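Local coordinates for neurogenic locus protein delta (Drosophila melanogaster, PDB 7ALK), which acts as a ligand for the Notch receptor, the present chain holding the C2-like, DSL and first EGF-like domains of its extracellular part, at residues Ser3-Leu8 with Asp157-Cys162; Gly102-Ile107 with Leu130-Val135; Leu126-Leu131 with Gln150-Glu155. One frame throughout, in Å; residues are numbered along the deposited sequence.

Contact 1: Ser3-Leu8 with Asp157-Cys162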
# COMPACT_ATOMS: atom_id res chain seq x y z
N SER A 3 4.79 1.38 -1.75
CA SER A 3 4.47 0.32 -0.81
C SER A 3 3.33 -0.51 -1.38
O SER A 3 2.44 0.01 -2.05
CB SER A 3 4.09 0.88 0.57
OG SER A 3 5.18 1.55 1.17
N PHE A 4 3.37 -1.81 -1.10
CA PHE A 4 2.33 -2.75 -1.51
C PHE A 4 1.39 -2.96 -0.33
O PHE A 4 1.81 -3.46 0.72
CB PHE A 4 2.93 -4.08 -1.97
CG PHE A 4 1.92 -5.08 -2.47
CD1 PHE A 4 1.21 -5.88 -1.58
CD2 PHE A 4 1.68 -5.23 -3.82
CE1 PHE A 4 0.29 -6.80 -2.05
CE2 PHE A 4 0.76 -6.14 -4.29
CZ PHE A 4 0.06 -6.93 -3.40
N GLU A 5 0.13 -2.57 -0.50
CA GLU A 5 -0.88 -2.68 0.55
C GLU A 5 -1.85 -3.80 0.23
O GLU A 5 -2.42 -3.84 -0.87
CB GLU A 5 -1.64 -1.36 0.72
CG GLU A 5 -0.83 -0.23 1.32
CD GLU A 5 -1.55 1.10 1.25
OE1 GLU A 5 -2.36 1.30 0.33
OE2 GLU A 5 -1.30 1.96 2.13
N LEU A 6 -2.03 -4.72 1.18
CA LEU A 6 -3.03 -5.77 1.08
C LEU A 6 -4.02 -5.59 2.22
O LEU A 6 -3.65 -5.72 3.40
CB LEU A 6 -2.39 -7.16 1.14
CG LEU A 6 -3.35 -8.33 1.34
CD1 LEU A 6 -4.37 -8.40 0.22
CD2 LEU A 6 -2.60 -9.64 1.45
N ARG A 7 -5.27 -5.29 1.88
CA ARG A 7 -6.32 -5.02 2.87
C ARG A 7 -7.30 -6.19 2.88
O ARG A 7 -8.07 -6.37 1.93
CB ARG A 7 -7.03 -3.71 2.56
CG ARG A 7 -8.22 -3.44 3.46
CD ARG A 7 -8.82 -2.06 3.20
NE ARG A 7 -9.33 -1.94 1.84
CZ ARG A 7 -9.77 -0.81 1.30
NH1 ARG A 7 -9.77 0.32 1.98
NH2 ARG A 7 -10.21 -0.82 0.05
N LEU A 8 -7.27 -6.98 3.95
CA LEU A 8 -8.24 -8.04 4.12
C LEU A 8 -9.59 -7.46 4.52
O LEU A 8 -9.66 -6.54 5.33
CB LEU A 8 -7.76 -9.03 5.18
CG LEU A 8 -6.28 -9.44 5.11
CD1 LEU A 8 -5.86 -10.11 6.40
CD2 LEU A 8 -6.03 -10.35 3.92
N ASP A 157 -8.45 -6.66 -0.88
CA ASP A 157 -8.05 -5.68 -1.87
C ASP A 157 -6.53 -5.53 -1.83
O ASP A 157 -5.91 -5.67 -0.77
CB ASP A 157 -8.70 -4.31 -1.63
CG ASP A 157 -10.21 -4.40 -1.48
OD1 ASP A 157 -10.80 -5.39 -1.97
OD2 ASP A 157 -10.80 -3.48 -0.88
N PHE A 158 -5.94 -5.24 -2.98
CA PHE A 158 -4.49 -5.08 -3.06
C PHE A 158 -4.15 -4.01 -4.09
O PHE A 158 -4.85 -3.86 -5.10
CB PHE A 158 -3.79 -6.39 -3.42
CG PHE A 158 -4.21 -6.97 -4.74
CD1 PHE A 158 -5.36 -7.74 -4.85
CD2 PHE A 158 -3.45 -6.75 -5.88
CE1 PHE A 158 -5.74 -8.28 -6.06
CE2 PHE A 158 -3.83 -7.28 -7.10
CZ PHE A 158 -4.98 -8.04 -7.19
N ARG A 159 -3.08 -3.27 -3.82
CA ARG A 159 -2.62 -2.23 -4.73
C ARG A 159 -1.19 -1.84 -4.37
O ARG A 159 -0.68 -2.21 -3.31
CB ARG A 159 -3.53 -0.99 -4.68
CG ARG A 159 -3.35 -0.17 -3.42
CD ARG A 159 -4.24 1.06 -3.44
NE ARG A 159 -4.01 1.91 -2.27
CZ ARG A 159 -4.71 3.00 -1.99
NH1 ARG A 159 -5.69 3.41 -2.77
NH2 ARG A 159 -4.41 3.69 -0.89
N VAL A 160 -0.56 -1.09 -5.27
CA VAL A 160 0.74 -0.48 -5.04
C VAL A 160 0.61 1.01 -5.28
O VAL A 160 0.10 1.43 -6.33
CB VAL A 160 1.84 -1.08 -5.95
CG1 VAL A 160 3.22 -0.67 -5.45
CG2 VAL A 160 1.71 -2.58 -6.01
N THR A 161 1.07 1.81 -4.32
CA THR A 161 1.03 3.26 -4.43
C THR A 161 2.37 3.84 -4.01
O THR A 161 3.05 3.29 -3.14
CB THR A 161 -0.09 3.87 -3.56
OG1 THR A 161 0.05 3.40 -2.21
CG2 THR A 161 -1.46 3.48 -4.09
N CYS A 162 2.75 4.94 -4.65
CA CYS A 162 4.02 5.59 -4.35
C CYS A 162 3.94 6.34 -3.03
O CYS A 162 2.87 6.79 -2.60
CB CYS A 162 4.41 6.55 -5.47
SG CYS A 162 4.58 5.81 -7.12
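Glu5 and Arg159 sit opposite each other as a hydrogen-bonded antiparallel pair: Glu5 N donates to Arg159 O at 2.9 Å, and Arg159 N returns a bond to Glu5 O at 3.1 Å. The same double link joins Ser3 to Thr161 and Arg7 to Asp157. In the non-hydrogen-bonded pairs between them, CA-H groups such as that of Phe158 lean on the carbonyl oxygens.

Charged side chains share one face. Arg159 runs out extended alongside Glu5, and the edge of its guanidinium meets a single carboxylate oxygen, NE lying 3.1 Å from Glu5 OE1. The two planes are only 12° apart, while Thr161 CG2 sits over one guanidinium face, toward its rim. Arg7 is turned differently: its chain bends at chi3, bringing NH2 to 2.9 Å from Asp157 OD2, which it meets on the anti lone pair, with the planes 74° apart. Asp157 OD1 goes to Thr144 OG1, so both oxygens have partners, and Trp142 makes a cation-pi contact with Arg7. The long arginine chains can reach across to the carboxylates of the partner strand.

The strands are the first and last of the C2-like beta sandwich, which makes them neighbours in one sheet although 148 residues separate the segments.

Apolar side chains fill the inner face. With CG anti to the backbone N (chi1 -177°), the Phe4 ring passes over Arg159 O and carries CD2 to 3.4 Å from Val160 CG2. Its far corner, CZ, reaches 3.9 Å from Phe158 CB. Leu6 packs on Val45, Leu106 and Val108 of the facing sheet.

Contact 2: Gly102-Ile107 with Leu130-Val135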
# COMPACT_ATOMS: atom_id res chain seq x y z
N GLY A 102 6.64 -4.19 -11.24
CA GLY A 102 5.42 -4.42 -11.99
C GLY A 102 4.83 -5.80 -11.84
O GLY A 102 3.65 -5.99 -12.17
N THR A 103 5.60 -6.77 -11.36
CA THR A 103 5.12 -8.13 -11.14
C THR A 103 5.36 -8.51 -9.68
O THR A 103 6.22 -7.95 -9.00
CB THR A 103 5.83 -9.12 -12.06
OG1 THR A 103 7.25 -9.05 -11.85
CG2 THR A 103 5.53 -8.81 -13.52
N PHE A 104 4.57 -9.47 -9.20
CA PHE A 104 4.68 -9.90 -7.82
C PHE A 104 4.10 -11.29 -7.66
O PHE A 104 3.38 -11.79 -8.54
CB PHE A 104 3.98 -8.92 -6.87
CG PHE A 104 2.48 -9.02 -6.88
CD1 PHE A 104 1.74 -8.43 -7.89
CD2 PHE A 104 1.81 -9.71 -5.88
CE1 PHE A 104 0.36 -8.52 -7.91
CE2 PHE A 104 0.43 -9.81 -5.90
CZ PHE A 104 -0.29 -9.21 -6.91
N SER A 105 4.42 -11.91 -6.53
CA SER A 105 3.86 -13.19 -6.12
C SER A 105 3.49 -13.10 -4.65
O SER A 105 4.23 -12.53 -3.85
CB SER A 105 4.85 -14.34 -6.35
OG SER A 105 4.19 -15.59 -6.32
N LEU A 106 2.33 -13.66 -4.30
CA LEU A 106 1.75 -13.45 -2.98
C LEU A 106 1.15 -14.74 -2.45
O LEU A 106 0.49 -15.48 -3.20
CB LEU A 106 0.69 -12.35 -3.02
CG LEU A 106 -0.09 -12.04 -1.74
CD1 LEU A 106 0.80 -11.31 -0.75
CD2 LEU A 106 -1.33 -11.22 -2.06
N ILE A 107 1.38 -15.01 -1.17
CA ILE A 107 0.79 -16.15 -0.48
C ILE A 107 0.03 -15.62 0.73
O ILE A 107 0.58 -14.84 1.52
CB ILE A 107 1.86 -17.17 -0.03
CG1 ILE A 107 2.95 -17.31 -1.09
CG2 ILE A 107 1.21 -18.52 0.24
CD1 ILE A 107 4.20 -18.01 -0.58
N LEU A 130 -4.10 -19.42 -0.42
CA LEU A 130 -4.32 -18.84 -1.73
C LEU A 130 -3.03 -18.24 -2.26
O LEU A 130 -2.21 -17.72 -1.49
CB LEU A 130 -5.43 -17.77 -1.70
CG LEU A 130 -5.24 -16.52 -0.84
CD1 LEU A 130 -4.63 -15.38 -1.64
CD2 LEU A 130 -6.57 -16.10 -0.24
N LEU A 131 -2.84 -18.32 -3.57
CA LEU A 131 -1.67 -17.79 -4.25
C LEU A 131 -2.12 -16.79 -5.32
O LEU A 131 -2.99 -17.11 -6.14
CB LEU A 131 -0.84 -18.90 -4.89
CG LEU A 131 0.15 -19.70 -4.04
CD1 LEU A 131 -0.55 -20.52 -2.96
CD2 LEU A 131 1.01 -20.61 -4.92
N VAL A 132 -1.53 -15.60 -5.30
CA VAL A 132 -1.83 -14.55 -6.27
C VAL A 132 -0.51 -14.10 -6.88
O VAL A 132 0.33 -13.50 -6.19
CB VAL A 132 -2.57 -13.37 -5.64
CG1 VAL A 132 -2.95 -12.36 -6.71
CG2 VAL A 132 -3.80 -13.85 -4.89
N GLN A 133 -0.32 -14.39 -8.17
CA GLN A 133 0.93 -14.08 -8.87
C GLN A 133 0.56 -13.48 -10.22
O GLN A 133 0.15 -14.20 -11.14
CB GLN A 133 1.78 -15.34 -9.03
CG GLN A 133 3.02 -15.17 -9.89
CD GLN A 133 4.05 -16.26 -9.66
OE1 GLN A 133 4.31 -16.65 -8.52
NE2 GLN A 133 4.64 -16.75 -10.74
N GLN A 134 0.70 -12.16 -10.35
CA GLN A 134 0.24 -11.46 -11.54
C GLN A 134 1.03 -10.16 -11.71
O GLN A 134 1.88 -9.82 -10.88
CB GLN A 134 -1.27 -11.19 -11.46
CG GLN A 134 -1.65 -10.18 -10.39
CD GLN A 134 -3.11 -9.80 -10.44
OE1 GLN A 134 -3.46 -8.62 -10.50
NE2 GLN A 134 -3.99 -10.80 -10.41
N VAL A 135 0.73 -9.44 -12.79
CA VAL A 135 1.40 -8.19 -13.13
C VAL A 135 0.55 -7.04 -12.60
O VAL A 135 -0.62 -6.90 -12.97
CB VAL A 135 1.60 -8.06 -14.65
CG1 VAL A 135 2.34 -6.78 -14.99
CG2 VAL A 135 2.34 -9.28 -15.20
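Phe104 and Gln134 lie side by side on the inner face of the strand pair, the aromatic ring beside the aliphatic stem of the glutamine. CE1 of Phe104 comes to 3.6 Å from Gln134 CG, and CZ of Phe104 to 4.1 Å from Val132 CG1. The ring reaches the partner strand because CG stands between the backbone N and the carbonyl carbon (chi1 75°). Glutamine suits this border position: its methylenes pack on the ring while its OE1 bonds to Lys143 NZ, and a GlcNAc touches both Gln134 and Val132.

Deeper in, Val132 N donates to Leu106 O at 2.9 Å, and the return bond is weak. Further along, Phe104 N binds Gln134 O at 3.2 Å, where the return bond is also weak.

The segments belong to a beta hairpin of strands 103-113 and 124-135, the latter forming an edge of the four-stranded sheet in the C2-like sandwich. Phe104 also meets the Phe4 ring of the other sheet, their planes at about 50°.

The outer face is looser. Thr103 CG2 rests 3.6 Å from Val135 CG2, both side chains pointing the same way, with Val135 exposed. Ser105 and Gln133 meet there through their polar ends, but the modelled separation is too short to be trusted. Ile107 is the buried exception on this face, packed on strand 40-48, while its partner Leu131 is exposed; Ile107 CG2 lies 4.2 Å from Leu131 CD1.

Contact 3: Leu126-Leu131 with Gln150-Glu155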
# COMPACT_ATOMS: atom_id res chain seq x y z
N LEU A 126 -4.18 -25.55 9.31
CA LEU A 126 -4.29 -24.68 8.15
C LEU A 126 -5.71 -24.73 7.58
O LEU A 126 -6.18 -25.80 7.20
CB LEU A 126 -3.28 -25.09 7.08
CG LEU A 126 -3.45 -24.47 5.69
CD1 LEU A 126 -3.16 -22.98 5.72
CD2 LEU A 126 -2.58 -25.18 4.67
N ILE A 127 -6.37 -23.58 7.53
CA ILE A 127 -7.74 -23.52 7.03
C ILE A 127 -7.78 -23.36 5.52
O ILE A 127 -8.46 -24.12 4.82
CB ILE A 127 -8.52 -22.38 7.73
CG1 ILE A 127 -8.20 -22.35 9.23
CG2 ILE A 127 -10.01 -22.54 7.51
CD1 ILE A 127 -8.79 -21.14 9.93
N GLN A 128 -7.07 -22.37 4.98
CA GLN A 128 -7.10 -22.10 3.55
C GLN A 128 -5.79 -21.46 3.13
O GLN A 128 -5.15 -20.75 3.91
CB GLN A 128 -8.28 -21.19 3.18
CG GLN A 128 -8.47 -21.01 1.68
CD GLN A 128 -9.58 -20.03 1.34
OE1 GLN A 128 -10.41 -19.70 2.19
NE2 GLN A 128 -9.59 -19.56 0.10
N ARG A 129 -5.39 -21.72 1.89
CA ARG A 129 -4.20 -21.14 1.29
C ARG A 129 -4.53 -20.64 -0.10
O ARG A 129 -5.17 -21.36 -0.88
CB ARG A 129 -3.06 -22.16 1.23
CG ARG A 129 -1.79 -21.64 0.57
CD ARG A 129 -0.84 -22.78 0.25
NE ARG A 129 -0.57 -23.60 1.42
CZ ARG A 129 0.55 -23.54 2.13
NH1 ARG A 129 1.53 -22.72 1.80
NH2 ARG A 129 0.68 -24.32 3.19
N LEU A 130 -4.10 -19.42 -0.42
CA LEU A 130 -4.32 -18.84 -1.73
C LEU A 130 -3.03 -18.24 -2.26
O LEU A 130 -2.21 -17.72 -1.49
CB LEU A 130 -5.43 -17.77 -1.70
CG LEU A 130 -5.24 -16.52 -0.84
CD1 LEU A 130 -4.63 -15.38 -1.64
CD2 LEU A 130 -6.57 -16.10 -0.24
N LEU A 131 -2.84 -18.32 -3.57
CA LEU A 131 -1.67 -17.79 -4.25
C LEU A 131 -2.12 -16.79 -5.32
O LEU A 131 -2.99 -17.11 -6.14
CB LEU A 131 -0.84 -18.90 -4.89
CG LEU A 131 0.15 -19.70 -4.04
CD1 LEU A 131 -0.55 -20.52 -2.96
CD2 LEU A 131 1.01 -20.61 -4.92
N GLN A 150 -13.44 -25.01 -0.54
CA GLN A 150 -14.57 -25.91 -0.35
C GLN A 150 -15.54 -25.38 0.70
O GLN A 150 -16.76 -25.50 0.54
CB GLN A 150 -14.08 -27.30 0.04
CG GLN A 150 -15.17 -28.36 0.11
CD GLN A 150 -15.61 -28.84 -1.26
OE1 GLN A 150 -14.92 -28.62 -2.26
NE2 GLN A 150 -16.76 -29.50 -1.32
N TYR A 151 -15.02 -24.79 1.77
CA TYR A 151 -15.84 -24.24 2.84
C TYR A 151 -15.58 -22.77 3.13
O TYR A 151 -16.51 -22.07 3.55
CB TYR A 151 -15.61 -25.02 4.15
CG TYR A 151 -15.90 -26.50 4.05
CD1 TYR A 151 -17.21 -26.98 4.03
CD2 TYR A 151 -14.87 -27.43 3.99
CE1 TYR A 151 -17.48 -28.33 3.95
CE2 TYR A 151 -15.13 -28.78 3.91
CZ TYR A 151 -16.43 -29.23 3.88
OH TYR A 151 -16.70 -30.58 3.80
N THR A 152 -14.37 -22.28 2.91
CA THR A 152 -13.98 -20.94 3.33
C THR A 152 -13.87 -20.00 2.14
O THR A 152 -13.70 -20.42 0.99
CB THR A 152 -12.64 -20.98 4.08
OG1 THR A 152 -11.65 -21.63 3.27
CG2 THR A 152 -12.79 -21.73 5.39
N SER A 153 -13.98 -18.71 2.44
CA SER A 153 -13.88 -17.66 1.43
C SER A 153 -13.19 -16.45 2.05
O SER A 153 -13.56 -16.02 3.15
CB SER A 153 -15.27 -17.27 0.91
OG SER A 153 -15.20 -16.12 0.08
N LEU A 154 -12.20 -15.91 1.35
CA LEU A 154 -11.44 -14.75 1.81
C LEU A 154 -11.51 -13.66 0.76
O LEU A 154 -11.16 -13.88 -0.40
CB LEU A 154 -9.99 -15.13 2.10
CG LEU A 154 -9.07 -13.97 2.50
CD1 LEU A 154 -9.64 -13.23 3.70
CD2 LEU A 154 -7.68 -14.48 2.81
N GLU A 155 -11.95 -12.47 1.18
CA GLU A 155 -12.07 -11.32 0.30
C GLU A 155 -11.04 -10.27 0.70
O GLU A 155 -10.83 -10.01 1.89
CB GLU A 155 -13.48 -10.72 0.37
CG GLU A 155 -13.79 -9.73 -0.74
CD GLU A 155 -15.24 -9.29 -0.73
OE1 GLU A 155 -16.05 -9.93 -0.03
OE2 GLU A 155 -15.57 -8.31 -1.43
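A classic beta bulge, in which Ile127 and Gln128 both face Ala110 on the neighbouring strand, brings two successive side chains of segment 126-131 against Thr152. The contact bridges the two sheets of the C2-like sandwich rather than joining neighbours within one: the axes of strands 126-131 and 153-155 come no closer than 8.8 Å and cross at 50°, so side chains alone span the gap.

Its polar element is the bond from Thr152 OG1 to Gln128 OE1, modelled at 2.5 Å. The glutamine chain is extended, with CG anti to the backbone N (chi1 -173°), and it slides past Thr152 in the opposite direction until its amide oxygen reaches the hydroxyl. That hydroxyl approaches from above the amide, 48° out of the carbonyl plane, and so does not lie on a lone pair. Both residues are buried, and the bond gives the hydroxyl and the amide oxygen a partner where solvent has little access. Glutamine is long enough to cross between the sheets, and threonine can offer a hydroxyl and a methyl at once.

The methyl is used by the bulge's other residue: Ile127 CG2 meets Thr152 CG2 at 3.6 Å. Two residues beyond Gln128 and Thr152, Leu130 and Leu154 cross at about a right angle, with CD2 of Leu130 3.6 Å from CD2 of Leu154. Branched apolar residues suit this interior layer.

Phe11 of strand 3-12 touches Ile127, Gln128, Thr152 and Leu154, while Ser147 of strand 143-148 adjoins Gln128 and Leu130, and Val108 of strand 103-113 packs against both leucines.

Overall arrangement
All three contacts lie in the C2-like sandwich. Contacts 1 and 2 are neighbouring strand pairs, one in each sheet, whereas contact 3 crosses between the sheets, using strand 153-161 from the first and strand 124-135 from the second. Contact 1 is buried near the centre of the chain yet carries paired charges on its outer face; contact 2 is partly exposed, with apolar and polar side chains but no salt bridge across it; contact 3 is buried, its centre about 22 Å from that of the chain, and depends on side chains alone. Contacts 1 and 2 meet across the interior through aromatic and leucine side chains, while contacts 2 and 3 share Leu130 and Leu131.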